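Local coordinates for protein fimbrium subunit Fim1C (Bacteroides vulgatus, PDB 4QB7) that probably forms part of the tip of bacterial fimbriae, the surface filaments that mediate cell adhesion and biofilm formation, at residues I42-T47 with T59-Y65; T92-Y96 with V160-F164. All blocks are in the same frame, centred on the assembly; numbering follows the deposited sequence.

Contact 1: I42-T47 with T59-Y65; sequences IFAYQT and TTPNFMY. With SO4 (sulfate ion), chain D.
Ala44 and Met64 form an antiparallel hydrogen-bonded pair, with Ala44 N 2.9 Å from Met64 O, and Phe63 N and Met64 N both donate to Ala44 O from the same face of its carbonyl plane. Two consecutive residues set against one define a classic beta bulge, here just after an inverse gamma turn centred on Pro61. Asn62 extends the pairing with its side-chain amide: OD1 takes Gln46 N at 2.7 Å on an in-plane lone pair, while ND2 gives to Gln46 O at 3.0 Å. Its chi1 of 59°, with CG between backbone N and carbonyl carbon, turns the amide back onto Gln46, where it pairs much as a neighbouring strand's backbone would. ND2 also reaches O1 of a sulfate ion, probably from the crystallisation liquor, that Thr60 N binds. Pro61 CA lies over the centre of the Tyr45 ring, 3.7 Å from its centroid, a CH-pi contact; Trp52 meets the same ring edge-to-face. A serine in place of Tyr45 would probably leave Pro61 without this aromatic floor and open a gap beneath the turn. In an offset edge-to-face pair, planes at 83°, Phe43 directs its edge toward the face of Tyr65, Phe43 CE2 3.6 Å from Tyr65 CE1.

Contact 2: T92-Y96 with V160-F164; sequences TFFAY and VQFKF. With SO4 (sulfate ion), chain M.
Phe93, Phe162 and Ala95 bury the most surface here, and they meet across the interior of a curled beta-sheet, consistent with the transthyretin-like clan to which the fimbrillin-like family is assigned. The axes of strands 92-96 and 160-162 approach to 8.9 Å at 34°, too far apart for backbone pairing, and the interval is bridged mainly by side chains. Phe93 offers a ring face to Val160: CG2 stands 3.8 Å from the ring centroid, 20° off the normal, a CH-pi contact displaced toward CE1 and CZ. The other methyl, CG1, lies above the Phe162 ring near its rim while still touching Phe93 CG and CD1, so Val160 packs against both rings. Phe162 has CG anti to its carbonyl carbon (chi1 -60°), which carries CD1 across to Ala95 CB at 3.6 Å and brings CE1 within 4.1 Å of Phe93 CB. Phe164 CE1 reaches that same Ala95 CB at 3.6 Å, so one methyl touches both rings, each obliquely. Phe40 meets both Phe162 and Phe164 edge-to-face. The side-chain-to-side-chain contacts are all carbon to carbon; cohesion rests mainly on dispersion and shape fit, with polar pairing left to the strands' neighbours within the sheet.

The centres of the two contacts lie about 12 Å apart, on the same side of the chain's centre, and one mixed sheet carries both. Contact 1 closes before contact 2 opens, so they stand in series along the chain. Their junction is the antiparallel pairing of strands 40-47 and 90-97: Phe43 N is 2.9 Å from Phe94 O, and Tyr45 N is 2.8 Å from Thr92 O, both probable hydrogen bonds. Strand 40-47 thus has strand 90-97 on one edge and the bulged 59-65 return on the other. Strand 90-97, held there by its backbone, packs through side chains on strand 159-178, so the two contacts build one continuous buried layer in this part of the fimbrial subunit.

Contact 1: I42-T47 with T59-Y65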
ATOM      1  N   ILE A  42      -4.458 -18.323  -6.013  1.00 46.32           N
ATOM      2  CA  ILE A  42      -3.946 -19.345  -5.097  1.00 45.77           C
ATOM      3  C   ILE A  42      -2.814 -20.147  -5.708  1.00 49.51           C
ATOM      4  O   ILE A  42      -2.892 -20.539  -6.870  1.00 49.92           O
ATOM      5  CB  ILE A  42      -5.078 -20.334  -4.672  1.00 48.90           C
ATOM      6  CG1 ILE A  42      -6.369 -19.611  -4.247  1.00 48.54           C
ATOM      7  CG2 ILE A  42      -4.597 -21.329  -3.596  1.00 49.60           C
ATOM      8  CD1 ILE A  42      -7.602 -20.532  -4.109  1.00 48.05           C
ATOM      9  N   PHE A  43      -1.799 -20.443  -4.881  1.00 45.63           N
ATOM     10  CA  PHE A  43      -0.709 -21.381  -5.112  1.00 45.24           C
ATOM     11  C   PHE A  43      -0.939 -22.526  -4.171  1.00 47.21           C
ATOM     12  O   PHE A  43      -1.253 -22.286  -3.009  1.00 46.79           O
ATOM     13  CB  PHE A  43       0.662 -20.767  -4.857  1.00 47.75           C
ATOM     14  CG  PHE A  43       1.096 -19.670  -5.795  1.00 51.36           C
ATOM     15  CD1 PHE A  43       0.814 -18.334  -5.507  1.00 56.85           C
ATOM     16  CD2 PHE A  43       1.900 -19.952  -6.893  1.00 54.21           C
ATOM     17  CE1 PHE A  43       1.283 -17.305  -6.339  1.00 58.59           C
ATOM     18  CE2 PHE A  43       2.349 -18.933  -7.736  1.00 58.41           C
ATOM     19  CZ  PHE A  43       2.044 -17.616  -7.453  1.00 57.79           C
ATOM     20  N   ALA A  44      -0.834 -23.767  -4.644  1.00 43.47           N
ATOM     21  CA  ALA A  44      -0.993 -24.928  -3.782  1.00 42.07           C
ATOM     22  C   ALA A  44       0.050 -25.978  -4.133  1.00 46.80           C
ATOM     23  O   ALA A  44       0.244 -26.320  -5.298  1.00 46.63           O
ATOM     24  CB  ALA A  44      -2.397 -25.484  -3.872  1.00 42.46           C
ATOM     25  N   TYR A  45       0.748 -26.456  -3.102  1.00 43.18           N
ATOM     26  CA  TYR A  45       1.843 -27.418  -3.183  1.00 42.01           C
ATOM     27  C   TYR A  45       1.484 -28.692  -2.434  1.00 46.45           C
ATOM     28  O   TYR A  45       1.362 -28.700  -1.206  1.00 46.70           O
ATOM     29  CB  TYR A  45       3.114 -26.790  -2.566  1.00 41.81           C
ATOM     30  CG  TYR A  45       3.627 -25.524  -3.219  1.00 41.50           C
ATOM     31  CD1 TYR A  45       2.942 -24.316  -3.087  1.00 42.50           C
ATOM     32  CD2 TYR A  45       4.861 -25.498  -3.852  1.00 43.41           C
ATOM     33  CE1 TYR A  45       3.431 -23.133  -3.649  1.00 38.86           C
ATOM     34  CE2 TYR A  45       5.375 -24.313  -4.390  1.00 44.87           C
ATOM     35  CZ  TYR A  45       4.633 -23.147  -4.326  1.00 46.66           C
ATOM     36  OH  TYR A  45       5.121 -21.994  -4.880  1.00 52.35           O
ATOM     37  N   GLN A  46       1.307 -29.767  -3.163  1.00 43.55           N
ATOM     38  CA  GLN A  46       1.022 -31.060  -2.551  1.00 43.24           C
ATOM     39  C   GLN A  46       2.345 -31.776  -2.176  1.00 46.35           C
ATOM     40  O   GLN A  46       3.239 -31.933  -3.017  1.00 44.08           O
ATOM     41  CB  GLN A  46       0.157 -31.936  -3.466  1.00 44.24           C
ATOM     42  CG  GLN A  46      -0.326 -33.184  -2.762  1.00 49.46           C
ATOM     43  CD  GLN A  46      -1.089 -34.061  -3.686  1.00 63.48           C
ATOM     44  OE1 GLN A  46      -2.282 -34.290  -3.509  1.00 65.07           O
ATOM     45  NE2 GLN A  46      -0.414 -34.561  -4.705  1.00 57.59           N
ATOM     46  N   THR A  47       2.459 -32.159  -0.894  1.00 42.74           N
ATOM     47  CA  THR A  47       3.600 -32.872  -0.331  1.00 42.91           C
ATOM     48  C   THR A  47       3.109 -34.198   0.246  1.00 49.82           C
ATOM     49  O   THR A  47       1.902 -34.452   0.323  1.00 51.09           O
ATOM     50  CB  THR A  47       4.313 -32.042   0.785  1.00 46.67           C
ATOM     51  OG1 THR A  47       3.581 -32.135   2.011  1.00 46.29           O
ATOM     52  CG2 THR A  47       4.599 -30.590   0.411  1.00 39.87           C
ATOM     53  N   THR A  59       9.837 -28.986  -4.076  1.00 47.80           N
ATOM     54  CA  THR A  59       8.410 -29.011  -4.421  1.00 46.09           C
ATOM     55  C   THR A  59       8.047 -27.764  -5.233  1.00 51.37           C
ATOM     56  O   THR A  59       8.408 -26.643  -4.846  1.00 50.59           O
ATOM     57  CB  THR A  59       7.514 -29.129  -3.175  1.00 49.47           C
ATOM     58  OG1 THR A  59       7.957 -30.225  -2.390  1.00 57.34           O
ATOM     59  CG2 THR A  59       6.044 -29.362  -3.524  1.00 43.36           C
ATOM     60  N   THR A  60       7.317 -27.967  -6.349  1.00 48.87           N
ATOM     61  CA  THR A  60       6.831 -26.900  -7.231  1.00 48.83           C
ATOM     62  C   THR A  60       5.325 -26.679  -6.971  1.00 51.89           C
ATOM     63  O   THR A  60       4.707 -27.583  -6.400  1.00 51.32           O
ATOM     64  CB  THR A  60       7.111 -27.238  -8.729  1.00 56.09           C
ATOM     65  OG1 THR A  60       6.264 -28.294  -9.194  1.00 57.63           O
ATOM     66  CG2 THR A  60       8.575 -27.520  -9.019  1.00 49.90           C
ATOM     67  N   PRO A  61       4.694 -25.537  -7.392  1.00 47.20           N
ATOM     68  CA  PRO A  61       3.230 -25.378  -7.179  1.00 45.68           C
ATOM     69  C   PRO A  61       2.468 -26.373  -8.051  1.00 50.29           C
ATOM     70  O   PRO A  61       1.867 -26.041  -9.072  1.00 51.68           O
ATOM     71  CB  PRO A  61       2.971 -23.917  -7.566  1.00 46.38           C
ATOM     72  CG  PRO A  61       4.056 -23.577  -8.492  1.00 51.16           C
ATOM     73  CD  PRO A  61       5.264 -24.359  -8.083  1.00 47.36           C
ATOM     74  N   ASN A  62       2.548 -27.628  -7.646  1.00 46.73           N
ATOM     75  CA  ASN A  62       2.061 -28.790  -8.393  1.00 46.66           C
ATOM     76  C   ASN A  62       0.565 -29.053  -8.281  1.00 51.74           C
ATOM     77  O   ASN A  62       0.068 -29.941  -8.965  1.00 53.77           O
ATOM     78  CB  ASN A  62       2.817 -30.020  -7.912  1.00 40.36           C
ATOM     79  CG  ASN A  62       2.657 -30.303  -6.431  1.00 54.49           C
ATOM     80  OD1 ASN A  62       1.644 -29.993  -5.818  1.00 46.27           O
ATOM     81  ND2 ASN A  62       3.637 -30.939  -5.824  1.00 46.43           N
ATOM     82  N   PHE A  63      -0.145 -28.343  -7.398  1.00 47.56           N
ATOM     83  CA  PHE A  63      -1.568 -28.580  -7.145  1.00 45.63           C
ATOM     84  C   PHE A  63      -2.439 -27.446  -7.663  1.00 48.16           C
ATOM     85  O   PHE A  63      -3.513 -27.696  -8.184  1.00 49.00           O
ATOM     86  CB  PHE A  63      -1.785 -28.785  -5.644  1.00 46.70           C
ATOM     87  CG  PHE A  63      -3.109 -29.412  -5.322  1.00 48.64           C
ATOM     88  CD1 PHE A  63      -3.317 -30.777  -5.511  1.00 51.51           C
ATOM     89  CD2 PHE A  63      -4.161 -28.640  -4.839  1.00 50.19           C
ATOM     90  CE1 PHE A  63      -4.552 -31.350  -5.230  1.00 52.38           C
ATOM     91  CE2 PHE A  63      -5.394 -29.218  -4.551  1.00 52.55           C
ATOM     92  CZ  PHE A  63      -5.586 -30.561  -4.762  1.00 51.39           C
HETATM   93  N   MSE A  64      -2.001 -26.195  -7.484  1.00 42.02           N
HETATM   94  CA  MSE A  64      -2.698 -25.012  -7.989  1.00 39.27           C
HETATM   95  C   MSE A  64      -1.636 -24.009  -8.366  1.00 45.55           C
HETATM   96  O   MSE A  64      -0.716 -23.804  -7.584  1.00 45.96           O
HETATM   97  CB  MSE A  64      -3.687 -24.411  -6.945  1.00 38.85           C
HETATM   98  CG  MSE A  64      -4.990 -25.198  -6.747  1.00 41.95           C
HETATM   99 SE   MSE A  64      -6.175 -24.261  -5.530  0.75 44.64          SE
HETATM  100  CE  MSE A  64      -7.575 -25.516  -5.400  1.00 42.09           C
ATOM    101  N   TYR A  65      -1.723 -23.411  -9.559  1.00 44.07           N
ATOM    102  CA  TYR A  65      -0.772 -22.380  -9.970  1.00 44.73           C
ATOM    103  C   TYR A  65      -1.572 -21.171 -10.383  1.00 50.25           C
ATOM    104  O   TYR A  65      -2.215 -21.190 -11.438  1.00 52.75           O
ATOM    105  CB  TYR A  65       0.204 -22.844 -11.086  1.00 46.76           C
ATOM    106  CG  TYR A  65       1.145 -21.728 -11.485  1.00 48.71           C
ATOM    107  CD1 TYR A  65       2.229 -21.384 -10.681  1.00 49.65           C
ATOM    108  CD2 TYR A  65       0.865 -20.915 -12.583  1.00 50.08           C
ATOM    109  CE1 TYR A  65       3.031 -20.280 -10.980  1.00 49.20           C
ATOM    110  CE2 TYR A  65       1.658 -19.806 -12.886  1.00 50.49           C
ATOM    111  CZ  TYR A  65       2.751 -19.507 -12.094  1.00 53.66           C
ATOM    112  OH  TYR A  65       3.537 -18.427 -12.410  1.00 56.58           O
TER
HETATM  113  S   SO4 D 403       6.862 -31.659  -7.733  0.70 50.92           S
HETATM  114  O1  SO4 D 403       6.742 -31.030  -6.444  0.70 49.22           O
HETATM  115  O2  SO4 D 403       8.171 -32.282  -7.795  0.70 54.61           O
HETATM  116  O3  SO4 D 403       5.813 -32.669  -7.877  0.70 53.07           O
HETATM  117  O4  SO4 D 403       6.749 -30.725  -8.833  0.70 47.63           O
HETATM  118  O   HOH W   1       6.480 -32.869  -2.232  1.00 49.93           O

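Contact 2: T92-Y96 with V160-F164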
ATOM      1  N   THR A  92      -0.146 -27.352   0.903  1.00 42.59           N
ATOM      2  CA  THR A  92       0.258 -26.057   1.421  1.00 41.09           C
ATOM      3  C   THR A  92      -0.226 -24.994   0.440  1.00 44.64           C
ATOM      4  O   THR A  92       0.014 -25.080  -0.774  1.00 44.55           O
ATOM      5  CB  THR A  92       1.770 -26.009   1.697  1.00 40.53           C
ATOM      6  OG1 THR A  92       1.995 -26.717   2.900  1.00 42.35           O
ATOM      7  CG2 THR A  92       2.286 -24.590   1.910  1.00 34.53           C
ATOM      8  N   PHE A  93      -0.904 -23.984   0.991  1.00 39.50           N
ATOM      9  CA  PHE A  93      -1.480 -22.899   0.224  1.00 37.44           C
ATOM     10  C   PHE A  93      -0.779 -21.587   0.513  1.00 43.02           C
ATOM     11  O   PHE A  93      -0.218 -21.386   1.594  1.00 41.74           O
ATOM     12  CB  PHE A  93      -2.991 -22.780   0.531  1.00 37.59           C
ATOM     13  CG  PHE A  93      -3.793 -24.024   0.207  1.00 38.01           C
ATOM     14  CD1 PHE A  93      -3.910 -25.058   1.133  1.00 39.52           C
ATOM     15  CD2 PHE A  93      -4.428 -24.164  -1.024  1.00 39.49           C
ATOM     16  CE1 PHE A  93      -4.626 -26.221   0.820  1.00 40.44           C
ATOM     17  CE2 PHE A  93      -5.146 -25.322  -1.332  1.00 42.09           C
ATOM     18  CZ  PHE A  93      -5.257 -26.337  -0.401  1.00 39.58           C
ATOM     19  N   PHE A  94      -0.800 -20.710  -0.502  1.00 40.98           N
ATOM     20  CA  PHE A  94      -0.371 -19.309  -0.522  1.00 40.42           C
ATOM     21  C   PHE A  94      -1.385 -18.564  -1.369  1.00 42.90           C
ATOM     22  O   PHE A  94      -2.006 -19.166  -2.251  1.00 42.45           O
ATOM     23  CB  PHE A  94       1.061 -19.135  -1.081  1.00 41.94           C
ATOM     24  CG  PHE A  94       2.118 -19.896  -0.328  1.00 42.61           C
ATOM     25  CD1 PHE A  94       2.682 -19.372   0.833  1.00 43.78           C
ATOM     26  CD2 PHE A  94       2.544 -21.145  -0.769  1.00 43.33           C
ATOM     27  CE1 PHE A  94       3.657 -20.089   1.533  1.00 44.16           C
ATOM     28  CE2 PHE A  94       3.532 -21.852  -0.075  1.00 44.53           C
ATOM     29  CZ  PHE A  94       4.063 -21.329   1.080  1.00 42.06           C
ATOM     30  N   ALA A  95      -1.553 -17.272  -1.131  1.00 37.66           N
ATOM     31  CA  ALA A  95      -2.497 -16.482  -1.909  1.00 36.77           C
ATOM     32  C   ALA A  95      -2.038 -15.037  -1.973  1.00 41.57           C
ATOM     33  O   ALA A  95      -1.313 -14.595  -1.084  1.00 38.61           O
ATOM     34  CB  ALA A  95      -3.885 -16.566  -1.294  1.00 36.77           C
ATOM     35  N   TYR A  96      -2.459 -14.313  -3.019  1.00 40.15           N
ATOM     36  CA  TYR A  96      -2.186 -12.881  -3.203  1.00 40.58           C
ATOM     37  C   TYR A  96      -3.432 -12.219  -3.825  1.00 43.94           C
ATOM     38  O   TYR A  96      -4.305 -12.891  -4.389  1.00 42.67           O
ATOM     39  CB  TYR A  96      -0.916 -12.640  -4.086  1.00 41.90           C
ATOM     40  CG  TYR A  96      -1.178 -12.861  -5.557  1.00 42.58           C
ATOM     41  CD1 TYR A  96      -1.222 -14.146  -6.090  1.00 44.08           C
ATOM     42  CD2 TYR A  96      -1.514 -11.794  -6.395  1.00 42.94           C
ATOM     43  CE1 TYR A  96      -1.601 -14.369  -7.411  1.00 43.74           C
ATOM     44  CE2 TYR A  96      -1.925 -12.009  -7.710  1.00 43.49           C
ATOM     45  CZ  TYR A  96      -1.970 -13.302  -8.210  1.00 46.97           C
ATOM     46  OH  TYR A  96      -2.324 -13.531  -9.513  1.00 48.15           O
ATOM     47  N   VAL A 160     -10.237 -24.040   3.185  1.00 43.39           N
ATOM     48  CA  VAL A 160      -9.008 -23.278   3.319  1.00 42.54           C
ATOM     49  C   VAL A 160      -9.421 -21.854   3.652  1.00 47.60           C
ATOM     50  O   VAL A 160     -10.082 -21.203   2.841  1.00 48.36           O
ATOM     51  CB  VAL A 160      -8.071 -23.374   2.070  1.00 44.54           C
ATOM     52  CG1 VAL A 160      -6.734 -22.719   2.350  1.00 42.85           C
ATOM     53  CG2 VAL A 160      -7.864 -24.828   1.655  1.00 44.36           C
ATOM     54  N   GLN A 161      -9.106 -21.390   4.866  1.00 43.53           N
ATOM     55  CA  GLN A 161      -9.448 -20.022   5.233  1.00 42.21           C
ATOM     56  C   GLN A 161      -8.242 -19.107   5.039  1.00 47.19           C
ATOM     57  O   GLN A 161      -7.267 -19.191   5.794  1.00 47.68           O
ATOM     58  CB  GLN A 161      -9.971 -19.907   6.667  1.00 43.61           C
ATOM     59  CG  GLN A 161     -10.487 -18.484   6.919  1.00 55.36           C
ATOM     60  CD  GLN A 161     -10.739 -18.131   8.352  1.00 72.37           C
ATOM     61  OE1 GLN A 161      -9.910 -18.366   9.238  1.00 67.81           O
ATOM     62  NE2 GLN A 161     -11.856 -17.461   8.587  1.00 67.33           N
ATOM     63  N   PHE A 162      -8.336 -18.202   4.056  1.00 42.09           N
ATOM     64  CA  PHE A 162      -7.293 -17.245   3.773  1.00 39.88           C
ATOM     65  C   PHE A 162      -7.483 -16.029   4.658  1.00 45.41           C
ATOM     66  O   PHE A 162      -8.604 -15.670   4.996  1.00 45.97           O
ATOM     67  CB  PHE A 162      -7.277 -16.872   2.284  1.00 40.60           C
ATOM     68  CG  PHE A 162      -7.031 -18.049   1.369  1.00 40.86           C
ATOM     69  CD1 PHE A 162      -5.736 -18.488   1.104  1.00 42.22           C
ATOM     70  CD2 PHE A 162      -8.098 -18.729   0.777  1.00 42.04           C
ATOM     71  CE1 PHE A 162      -5.511 -19.603   0.287  1.00 43.15           C
ATOM     72  CE2 PHE A 162      -7.874 -19.842  -0.044  1.00 44.77           C
ATOM     73  CZ  PHE A 162      -6.582 -20.277  -0.279  1.00 43.04           C
ATOM     74  N   LYS A 163      -6.373 -15.430   5.058  1.00 42.25           N
ATOM     75  CA  LYS A 163      -6.235 -14.274   5.936  1.00 41.93           C
ATOM     76  C   LYS A 163      -5.205 -13.407   5.248  1.00 45.24           C
ATOM     77  O   LYS A 163      -4.034 -13.768   5.221  1.00 44.87           O
ATOM     78  CB  LYS A 163      -5.758 -14.783   7.312  1.00 45.29           C
ATOM     79  CG  LYS A 163      -6.267 -14.088   8.563  1.00 59.64           C
ATOM     80  CD  LYS A 163      -6.521 -15.208   9.579  1.00 76.50           C
ATOM     81  CE  LYS A 163      -6.477 -14.820  11.038  1.00 87.51           C
ATOM     82  NZ  LYS A 163      -7.038 -15.919  11.890  1.00 88.09           N
ATOM     83  N   PHE A 164      -5.650 -12.348   4.569  1.00 41.81           N
ATOM     84  CA  PHE A 164      -4.776 -11.483   3.795  1.00 40.30           C
ATOM     85  C   PHE A 164      -4.157 -10.372   4.624  1.00 45.12           C
ATOM     86  O   PHE A 164      -4.842  -9.733   5.424  1.00 45.00           O
ATOM     87  CB  PHE A 164      -5.551 -10.884   2.625  1.00 41.23           C
ATOM     88  CG  PHE A 164      -5.853 -11.916   1.568  1.00 42.16           C
ATOM     89  CD1 PHE A 164      -4.854 -12.365   0.706  1.00 43.52           C
ATOM     90  CD2 PHE A 164      -7.139 -12.423   1.415  1.00 43.82           C
ATOM     91  CE1 PHE A 164      -5.134 -13.316  -0.275  1.00 44.61           C
ATOM     92  CE2 PHE A 164      -7.410 -13.397   0.447  1.00 46.69           C
ATOM     93  CZ  PHE A 164      -6.410 -13.826  -0.401  1.00 44.45           C
TER
HETATM   94  S   SO4 M 412     -13.395 -16.706  12.081  0.60 90.85           S
HETATM   95  O1  SO4 M 412     -14.279 -16.203  13.137  0.60 90.65           O
HETATM   96  O2  SO4 M 412     -12.054 -16.970  12.622  0.60 89.88           O
HETATM   97  O3  SO4 M 412     -13.944 -17.948  11.533  0.60 90.91           O
HETATM   98  O4  SO4 M 412     -13.320 -15.699  11.022  0.60 91.19           O